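Local coordinates for putative hyaluronoglucosaminidase (Clostridium perfringens, PDB 6PWI), which is a family 84 glycoside hydrolase that probably acts as a hexosaminidase, this piece holding the catalytic barrel domain and the domain that precedes it, at residues T94-G99 with N135-L140; S131-V136 with L166-I171; V333-S338 with D365-Y370. One frame throughout, in Å; residues are numbered along the deposited sequence.

In the fold
Interactions 1 and 2 belong to one mixed sheet in the N-terminal domain, whereas interaction 3 lies in the loops after strands 328-330 and 359-362, at the C-terminal end of the barrel strands. The first two have centres about 9 Å apart and share Asn-135 and Val-136, the second half of the turn that leads strand 127-133 into strand 136-141; Ile-137 CD1 of one packs on Leu-166 CD2 of the other. Interaction 3 is about 46 Å away between centres, and its nearest atoms are about 28 Å from those of interaction 2. It alone approaches the probable active site: the side chain of Tyr-334 is about 8 Å from that of Asp-299, the predicted proton donor.

Interaction 1: residues T94-G99 with N135-L140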
loop_
_atom_site.group_PDB
_atom_site.type_symbol
_atom_site.label_atom_id
_atom_site.label_comp_id
_atom_site.label_asym_id
_atom_site.label_seq_id
_atom_site.Cartn_x
_atom_site.Cartn_y
_atom_site.Cartn_z
ATOM N N THR A 94 31.917 -17.264 2.555
ATOM C CA THR A 94 30.796 -16.509 3.100
ATOM C C THR A 94 29.628 -17.467 3.345
ATOM O O THR A 94 29.344 -18.323 2.510
ATOM C CB THR A 94 30.340 -15.395 2.144
ATOM O OG1 THR A 94 31.441 -14.563 1.774
ATOM C CG2 THR A 94 29.244 -14.527 2.724
ATOM N N ASN A 95 28.947 -17.294 4.483
ATOM C CA ASN A 95 27.888 -18.189 4.926
ATOM C C ASN A 95 26.560 -17.438 5.049
ATOM O O ASN A 95 26.494 -16.367 5.656
ATOM C CB ASN A 95 28.253 -18.860 6.256
ATOM C CG ASN A 95 29.379 -19.871 6.149
ATOM O OD1 ASN A 95 29.141 -21.049 5.885
ATOM N ND2 ASN A 95 30.605 -19.428 6.374
ATOM N N PHE A 96 25.496 -18.026 4.480
ATOM C CA PHE A 96 24.125 -17.590 4.707
ATOM C C PHE A 96 23.365 -18.692 5.435
ATOM O O PHE A 96 23.163 -19.762 4.872
ATOM C CB PHE A 96 23.430 -17.274 3.381
ATOM C CG PHE A 96 24.024 -16.101 2.645
ATOM C CD1 PHE A 96 23.467 -14.837 2.760
ATOM C CD2 PHE A 96 25.164 -16.250 1.869
ATOM C CE1 PHE A 96 24.024 -13.753 2.099
ATOM C CE2 PHE A 96 25.724 -15.164 1.211
ATOM C CZ PHE A 96 25.150 -13.918 1.323
ATOM N N LEU A 97 22.969 -18.438 6.689
ATOM C CA LEU A 97 22.185 -19.416 7.429
ATOM C C LEU A 97 20.775 -18.870 7.647
ATOM O O LEU A 97 20.609 -17.762 8.161
ATOM C CB LEU A 97 22.844 -19.754 8.776
ATOM C CG LEU A 97 24.372 -19.848 8.845
ATOM C CD1 LEU A 97 24.806 -20.399 10.195
ATOM C CD2 LEU A 97 24.954 -20.696 7.726
ATOM N N ILE A 98 19.764 -19.654 7.252
ATOM C CA ILE A 98 18.377 -19.281 7.478
ATOM C C ILE A 98 17.731 -20.318 8.392
ATOM O O ILE A 98 17.765 -21.515 8.101
ATOM C CB ILE A 98 17.606 -19.119 6.152
ATOM C CG1 ILE A 98 18.355 -18.242 5.140
ATOM C CG2 ILE A 98 16.195 -18.607 6.412
ATOM C CD1 ILE A 98 18.591 -16.810 5.585
ATOM N N GLY A 99 17.125 -19.848 9.490
ATOM C CA GLY A 99 16.614 -20.764 10.489
ATOM C C GLY A 99 15.421 -20.204 11.248
ATOM O O GLY A 99 15.090 -19.029 11.112
ATOM N N ASN A 135 32.095 -13.977 8.709
ATOM C CA ASN A 135 31.738 -14.652 7.472
ATOM C C ASN A 135 30.347 -15.279 7.596
ATOM O O ASN A 135 29.977 -16.106 6.764
ATOM C CB ASN A 135 32.787 -15.704 7.106
ATOM C CG ASN A 135 32.937 -16.769 8.175
ATOM O OD1 ASN A 135 32.693 -16.515 9.356
ATOM N ND2 ASN A 135 33.327 -17.966 7.771
ATOM N N VAL A 136 29.586 -14.890 8.632
ATOM C CA VAL A 136 28.242 -15.416 8.832
ATOM C C VAL A 136 27.202 -14.317 8.607
ATOM O O VAL A 136 27.206 -13.297 9.298
ATOM C CB VAL A 136 28.066 -16.054 10.224
ATOM C CG1 VAL A 136 26.741 -16.799 10.326
ATOM C CG2 VAL A 136 29.224 -16.971 10.592
ATOM N N ILE A 137 26.307 -14.548 7.640
ATOM C CA ILE A 137 25.095 -13.751 7.514
ATOM C C ILE A 137 23.913 -14.650 7.862
ATOM O O ILE A 137 23.625 -15.604 7.142
ATOM C CB ILE A 137 24.966 -13.126 6.110
ATOM C CG1 ILE A 137 26.146 -12.206 5.795
ATOM C CG2 ILE A 137 23.639 -12.401 5.948
ATOM C CD1 ILE A 137 26.235 -11.800 4.340
ATOM N N ALA A 138 23.245 -14.343 8.979
ATOM C CA ALA A 138 22.239 -15.245 9.518
ATOM C C ALA A 138 20.886 -14.546 9.670
ATOM O O ALA A 138 20.812 -13.338 9.900
ATOM C CB ALA A 138 22.722 -15.829 10.830
ATOM N N VAL A 139 19.818 -15.340 9.544
ATOM C CA VAL A 139 18.463 -14.898 9.826
ATOM C C VAL A 139 17.796 -15.971 10.676
ATOM O O VAL A 139 17.795 -17.147 10.309
ATOM C CB VAL A 139 17.659 -14.657 8.533
ATOM C CG1 VAL A 139 16.194 -14.363 8.817
ATOM C CG2 VAL A 139 18.268 -13.567 7.666
ATOM N N LEU A 140 17.227 -15.551 11.808
ATOM C CA LEU A 140 16.410 -16.432 12.621
ATOM C C LEU A 140 15.033 -15.793 12.763
ATOM O O LEU A 140 14.924 -14.682 13.279
ATOM C CB LEU A 140 17.079 -16.616 13.987
ATOM C CG LEU A 140 16.515 -17.746 14.848
ATOM C CD1 LEU A 140 16.883 -19.103 14.272
ATOM C CD2 LEU A 140 17.005 -17.636 16.282
#
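Asn-95 takes the first rung of this parallel ladder: its N donates to Asn-135 O at 2.8 Å, and its own O accepts from Ile-137 N at 2.7 Å. The pattern then repeats, Leu-97 N giving to Ile-137 O, Val-139 N to Leu-97 O and Gly-99 N to Val-139 O, the last at 2.9 Å. Five backbone bonds thus join strands that run only 8° apart. Phe-96 CA adds a CH...O contact to Ile-137 O at 3.2 Å.

The side chain of Asn-95 also reaches Asn-135 O, but ND2 makes just a weak bond there; its stronger partner is Lys-90 O, while OD1 accepts from Asn-57 ND2. An amide suits Asn-95, meeting backbone and side chain at once. The two asparagine amides lie alongside each other with planes 89° apart, and because their ND2 atoms are both donors they do not bond; Asn-135 ND2 serves the backbone carbonyl of Lys-93. Thr-94 OG1 bonds with Gly-53 N.

Apolar residues fill the rest. Ile-137 CD1 meets the Phe-96 ring obliquely, 3.7 Å from CE1. Next to them Ile-98 CD1 rests 3.8 Å from Val-139 CB. The second torsion of Ile-98, -62°, folds CD1 back toward this partner. On the other face Leu-97 CD1 reaches Val-136 CG1.

Strand 55-60 pairs with the edge of strand 94-100 away from strand 136-141, where the backbones of Phe-96 and Ile-98 bond with Asn-57, Val-59 and Glu-61. Helix 144-158 covers the face of Phe-96, Ile-98 and Ile-137, and helix 106-114 the face of Leu-97, Val-136 and Ala-138.

Interaction 2: residues S131-V136 with L166-I171; sequences SVKGNV and LKELLI
The carboxylate of Glu-168 is the flat group that bridges the two segments: Gly-134 N meets its OE2 at 2.8 Å from above the plane, 38° out of it, in a nearly straight bond. Beside that bond Lys-133 CA lies 3.6 Å from the same OE2. The other oxygen, OE1, comes close to Asp-46 OD1, a carboxylate of like charge. The extended glutamate chain lays CB against Val-132 O, 3.4 Å away, on its way to the turn.

Among the peptide groups, Val-132 N donates to Leu-169 O at 2.8 Å, almost straight. The return bond from Leu-169 N to Val-132 O is weak, and the strand axes diverge from antiparallel, at 146°.

Val-132 is the apolar centre. Its CG1, anti to the backbone N (chi1 173°), touches Leu-166 CD2 at 3.8 Å and also Lys-167 O, while CG2 meets Leu-169 CG at 4.0 Å. Branching at CB lets one short side chain serve both leucines, which rest in turn on Ile-157 of helix 144-158. On the opposite face Ser-131 CB meets Leu-170 CD1.

Gly-134 suits the type II' turn from Lys-133 to Val-136, since its positive phi favours glycine, and the turn directs its N-H to the glutamate. The contact therefore joins an apolar side under helix 144-158 to a charged rim. There the N-H of the turn is answered by a carboxylate whose negative charge the nearby Asp-46 would probably make costlier, perhaps raising its proton affinity.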
loop_
_atom_site.group_PDB
_atom_site.type_symbol
_atom_site.label_atom_id
_atom_site.label_comp_id
_atom_site.label_asym_id
_atom_site.label_seq_id
_atom_site.Cartn_x
_atom_site.Cartn_y
_atom_site.Cartn_z
ATOM N N SER A 131 21.562 -11.067 11.432
ATOM C CA SER A 131 22.884 -10.867 12.002
ATOM C C SER A 131 23.949 -10.927 10.912
ATOM O O SER A 131 23.987 -11.871 10.124
ATOM C CB SER A 131 23.149 -11.863 13.091
ATOM O OG SER A 131 24.532 -12.139 13.180
ATOM N N VAL A 132 24.787 -9.889 10.865
ATOM C CA VAL A 132 25.944 -9.849 9.984
ATOM C C VAL A 132 27.178 -9.742 10.873
ATOM O O VAL A 132 27.388 -8.714 11.520
ATOM C CB VAL A 132 25.860 -8.690 8.967
ATOM C CG1 VAL A 132 27.139 -8.547 8.158
ATOM C CG2 VAL A 132 24.663 -8.831 8.036
ATOM N N LYS A 133 27.953 -10.836 10.921
ATOM C CA LYS A 133 29.101 -10.970 11.806
ATOM C C LYS A 133 30.123 -11.913 11.172
ATOM O O LYS A 133 29.853 -13.105 10.981
ATOM C CB LYS A 133 28.653 -11.479 13.179
ATOM C CG LYS A 133 29.630 -11.226 14.318
ATOM C CD LYS A 133 29.144 -11.784 15.637
ATOM C CE LYS A 133 30.125 -11.578 16.771
ATOM N NZ LYS A 133 29.650 -12.237 18.010
ATOM N N GLY A 134 31.299 -11.355 10.857
ATOM C CA GLY A 134 32.372 -12.085 10.205
ATOM C C GLY A 134 31.918 -12.664 8.868
ATOM O O GLY A 134 31.398 -11.948 8.016
ATOM N N ASN A 135 32.095 -13.977 8.709
ATOM C CA ASN A 135 31.738 -14.652 7.472
ATOM C C ASN A 135 30.347 -15.279 7.596
ATOM O O ASN A 135 29.977 -16.106 6.764
ATOM C CB ASN A 135 32.787 -15.704 7.106
ATOM C CG ASN A 135 32.937 -16.769 8.175
ATOM O OD1 ASN A 135 32.693 -16.515 9.356
ATOM N ND2 ASN A 135 33.327 -17.966 7.771
ATOM N N VAL A 136 29.586 -14.890 8.632
ATOM C CA VAL A 136 28.242 -15.416 8.832
ATOM C C VAL A 136 27.202 -14.317 8.607
ATOM O O VAL A 136 27.206 -13.297 9.298
ATOM C CB VAL A 136 28.066 -16.054 10.224
ATOM C CG1 VAL A 136 26.741 -16.799 10.326
ATOM C CG2 VAL A 136 29.224 -16.971 10.592
ATOM N N LEU A 166 30.200 -4.875 3.292
ATOM C CA LEU A 166 28.949 -4.937 4.031
ATOM C C LEU A 166 29.231 -4.704 5.514
ATOM O O LEU A 166 30.098 -5.353 6.090
ATOM C CB LEU A 166 28.341 -6.326 3.801
ATOM C CG LEU A 166 27.065 -6.630 4.583
ATOM C CD1 LEU A 166 25.934 -5.725 4.127
ATOM C CD2 LEU A 166 26.667 -8.086 4.423
ATOM N N LYS A 167 28.468 -3.796 6.133
ATOM C CA LYS A 167 28.662 -3.440 7.530
ATOM C C LYS A 167 28.120 -4.548 8.425
ATOM O O LYS A 167 27.045 -5.084 8.172
ATOM C CB LYS A 167 27.936 -2.135 7.869
ATOM C CG LYS A 167 28.391 -0.903 7.100
ATOM C CD LYS A 167 27.942 0.388 7.742
ATOM C CE LYS A 167 28.799 1.571 7.341
ATOM N NZ LYS A 167 28.741 2.651 8.356
ATOM N N GLU A 168 28.875 -4.877 9.475
ATOM C CA GLU A 168 28.413 -5.810 10.487
ATOM C C GLU A 168 27.253 -5.163 11.233
ATOM O O GLU A 168 27.385 -4.041 11.711
ATOM C CB GLU A 168 29.524 -6.095 11.498
ATOM C CG GLU A 168 30.685 -6.913 10.957
ATOM C CD GLU A 168 31.415 -7.711 12.027
ATOM O OE1 GLU A 168 31.408 -7.278 13.196
ATOM O OE2 GLU A 168 31.973 -8.780 11.694
ATOM N N LEU A 169 26.127 -5.876 11.346
ATOM C CA LEU A 169 24.943 -5.296 11.962
ATOM C C LEU A 169 24.098 -6.376 12.633
ATOM O O LEU A 169 24.290 -7.566 12.391
ATOM C CB LEU A 169 24.143 -4.542 10.892
ATOM C CG LEU A 169 23.674 -5.369 9.693
ATOM C CD1 LEU A 169 22.300 -5.977 9.943
ATOM C CD2 LEU A 169 23.659 -4.518 8.432
ATOM N N LEU A 170 23.149 -5.929 13.463
ATOM C CA LEU A 170 22.158 -6.797 14.073
ATOM C C LEU A 170 20.792 -6.108 14.038
ATOM O O LEU A 170 20.586 -5.088 14.697
ATOM C CB LEU A 170 22.598 -7.115 15.506
ATOM C CG LEU A 170 21.640 -7.979 16.326
ATOM C CD1 LEU A 170 21.769 -9.448 15.953
ATOM C CD2 LEU A 170 21.895 -7.794 17.813
ATOM N N ILE A 171 19.873 -6.667 13.241
ATOM C CA ILE A 171 18.497 -6.201 13.181
ATOM C C ILE A 171 17.673 -7.077 14.119
ATOM O O ILE A 171 17.710 -8.299 14.011
ATOM C CB ILE A 171 17.940 -6.258 11.739
ATOM C CG1 ILE A 171 18.744 -5.400 10.759
ATOM C CG2 ILE A 171 16.465 -5.885 11.710
ATOM C CD1 ILE A 171 18.384 -5.632 9.310
#

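Interaction 3: residues V333-S338 with D365-Y370; sequences VYTKES and DVILGY
Glu-337 N donates to Asp-365 O at 3.0 Å, and this is the direct hydrogen bond between 333-338 and 365-370. Around it lies Thr-335, whose CG2 presses on the peptide after Val-366, 3.5 Å from Val-366 C. Lys-336 and Asp-365 run alongside each other, with the lysine CD 3.5 Å from Asp-365 OD1. The lysine chain is fully extended from a CG anti to the backbone N (chi1 -175°), which carries the amine past the carboxylate, so that NZ and OD1 stay 4.7 Å apart. The Tyr-334 ring obliquely meets Ile-367 CG1.

One water accepts from Lys-336 NZ and donates to Asp-365 OD1 at 2.7 Å; a second donates to Glu-337 OE1 and accepts from Ile-367 N. Lys-336 and Glu-337 suit this border, their flexible charged ends reaching the bridging waters.

Farther out, Thr-375 OG1 bonds Asp-365 OD1, while Thr-363 OG1 holds Val-366 O. Backbone bonds of Tyr-334 with Thr-363 and Lys-336 with Gly-364 flank the contact. Thr-335 OG1 accepts from Ser-338 N at 3.1 Å, an ST motif that probably helps hold the helical turn of 336-338 presenting Glu-337 N.

These loops follow neighbouring strands of the closed parallel barrel. Loops after the strands of such a (beta/alpha)8 barrel form its catalytic end, in keeping with Tyr-334 lying near the predicted proton donor Asp-299. A nearby 1,2-ethanediol probably comes from the crystallisation liquor, though such molecules often mark pockets.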
loop_
_atom_site.group_PDB
_atom_site.type_symbol
_atom_site.label_atom_id
_atom_site.label_comp_id
_atom_site.label_asym_id
_atom_site.label_seq_id
_atom_site.Cartn_x
_atom_site.Cartn_y
_atom_site.Cartn_z
ATOM N N VAL A 333 -22.358 -3.306 9.736
ATOM C CA VAL A 333 -22.097 -2.048 10.410
ATOM C C VAL A 333 -20.584 -1.923 10.564
ATOM O O VAL A 333 -20.004 -2.582 11.429
ATOM C CB VAL A 333 -22.803 -2.043 11.782
ATOM C CG1 VAL A 333 -22.357 -0.895 12.675
ATOM C CG2 VAL A 333 -24.320 -2.081 11.643
ATOM N N TYR A 334 -19.952 -1.083 9.729
ATOM C CA TYR A 334 -18.497 -1.026 9.685
ATOM C C TYR A 334 -17.984 0.391 9.950
ATOM O O TYR A 334 -16.813 0.686 9.703
ATOM C CB TYR A 334 -17.960 -1.580 8.363
ATOM C CG TYR A 334 -18.502 -0.894 7.139
ATOM C CD1 TYR A 334 -17.989 0.323 6.706
ATOM C CD2 TYR A 334 -19.552 -1.453 6.426
ATOM C CE1 TYR A 334 -18.502 0.964 5.591
ATOM C CE2 TYR A 334 -20.071 -0.832 5.302
ATOM C CZ TYR A 334 -19.550 0.383 4.891
ATOM O OH TYR A 334 -20.083 0.981 3.788
ATOM N N THR A 335 -18.868 1.266 10.438
ATOM C CA THR A 335 -18.463 2.592 10.882
ATOM C C THR A 335 -19.235 2.946 12.144
ATOM O O THR A 335 -20.320 2.413 12.391
ATOM C CB THR A 335 -18.722 3.711 9.855
ATOM O OG1 THR A 335 -20.097 4.094 9.896
ATOM C CG2 THR A 335 -18.306 3.384 8.438
ATOM N N LYS A 336 -18.668 3.875 12.919
ATOM C CA LYS A 336 -19.269 4.293 14.168
ATOM C C LYS A 336 -20.586 5.005 13.872
ATOM O O LYS A 336 -21.550 4.852 14.618
ATOM C CB LYS A 336 -18.301 5.190 14.940
ATOM C CG LYS A 336 -18.761 5.601 16.330
ATOM C CD LYS A 336 -17.894 6.682 16.902
ATOM C CE LYS A 336 -18.378 7.118 18.262
ATOM N NZ LYS A 336 -17.473 8.126 18.860
ATOM N N GLU A 337 -20.612 5.757 12.765
ATOM C CA GLU A 337 -21.796 6.480 12.333
ATOM C C GLU A 337 -22.973 5.528 12.105
ATOM O O GLU A 337 -24.080 5.799 12.559
ATOM C CB GLU A 337 -21.507 7.282 11.065
ATOM C CG GLU A 337 -22.685 8.131 10.612
ATOM C CD GLU A 337 -22.472 8.869 9.302
ATOM O OE1 GLU A 337 -21.983 8.235 8.337
ATOM O OE2 GLU A 337 -22.778 10.082 9.250
ATOM N N SER A 338 -22.739 4.420 11.392
ATOM C CA SER A 338 -23.825 3.513 11.064
ATOM C C SER A 338 -24.138 2.609 12.254
ATOM O O SER A 338 -25.123 1.876 12.242
ATOM C CB SER A 338 -23.513 2.721 9.839
ATOM O OG SER A 338 -22.722 1.603 10.180
ATOM N N ASP A 365 -14.734 6.091 11.996
ATOM C CA ASP A 365 -15.908 6.823 12.447
ATOM C C ASP A 365 -16.920 6.969 11.310
ATOM O O ASP A 365 -18.127 6.983 11.547
ATOM C CB ASP A 365 -15.504 8.173 13.040
ATOM C CG ASP A 365 -15.064 8.101 14.495
ATOM O OD1 ASP A 365 -14.984 6.973 15.043
ATOM O OD2 ASP A 365 -14.825 9.179 15.086
ATOM N N VAL A 366 -16.402 7.081 10.081
ATOM C CA VAL A 366 -17.177 7.295 8.865
ATOM C C VAL A 366 -16.574 6.401 7.785
ATOM O O VAL A 366 -15.601 5.700 8.058
ATOM C CB VAL A 366 -17.145 8.774 8.421
ATOM C CG1 VAL A 366 -17.856 9.690 9.404
ATOM C CG2 VAL A 366 -15.722 9.263 8.148
ATOM N N ILE A 367 -17.130 6.458 6.566
ATOM C CA ILE A 367 -16.662 5.630 5.466
ATOM C C ILE A 367 -15.205 5.959 5.148
ATOM O O ILE A 367 -14.395 5.049 4.993
ATOM C CB ILE A 367 -17.587 5.731 4.234
ATOM C CG1 ILE A 367 -18.993 5.212 4.565
ATOM C CG2 ILE A 367 -16.986 5.000 3.035
ATOM C CD1 ILE A 367 -20.013 5.366 3.450
ATOM N N LEU A 368 -14.866 7.249 5.051
ATOM C CA LEU A 368 -13.476 7.629 4.833
ATOM C C LEU A 368 -12.838 8.009 6.170
ATOM O O LEU A 368 -12.321 9.112 6.322
ATOM C CB LEU A 368 -13.379 8.786 3.828
ATOM C CG LEU A 368 -14.209 8.670 2.546
ATOM C CD1 LEU A 368 -14.033 9.914 1.691
ATOM C CD2 LEU A 368 -13.840 7.432 1.742
ATOM N N GLY A 369 -12.872 7.089 7.138
ATOM C CA GLY A 369 -12.373 7.372 8.474
ATOM C C GLY A 369 -10.853 7.535 8.512
ATOM O O GLY A 369 -10.126 6.914 7.735
ATOM N N TYR A 370 -10.388 8.387 9.426
ATOM C CA TYR A 370 -8.970 8.477 9.733
ATOM C C TYR A 370 -8.634 7.379 10.740
ATOM O O TYR A 370 -9.535 6.810 11.356
ATOM C CB TYR A 370 -8.646 9.863 10.302
ATOM C CG TYR A 370 -8.475 10.990 9.308
ATOM C CD1 TYR A 370 -7.310 11.748 9.294
ATOM C CD2 TYR A 370 -9.479 11.334 8.409
ATOM C CE1 TYR A 370 -7.141 12.803 8.412
ATOM C CE2 TYR A 370 -9.325 12.386 7.514
ATOM C CZ TYR A 370 -8.149 13.121 7.518
ATOM O OH TYR A 370 -7.973 14.160 6.652
HETATM O O HOH W 1 -14.678 7.721 17.607
HETATM O O HOH W 2 -19.964 7.661 6.559
#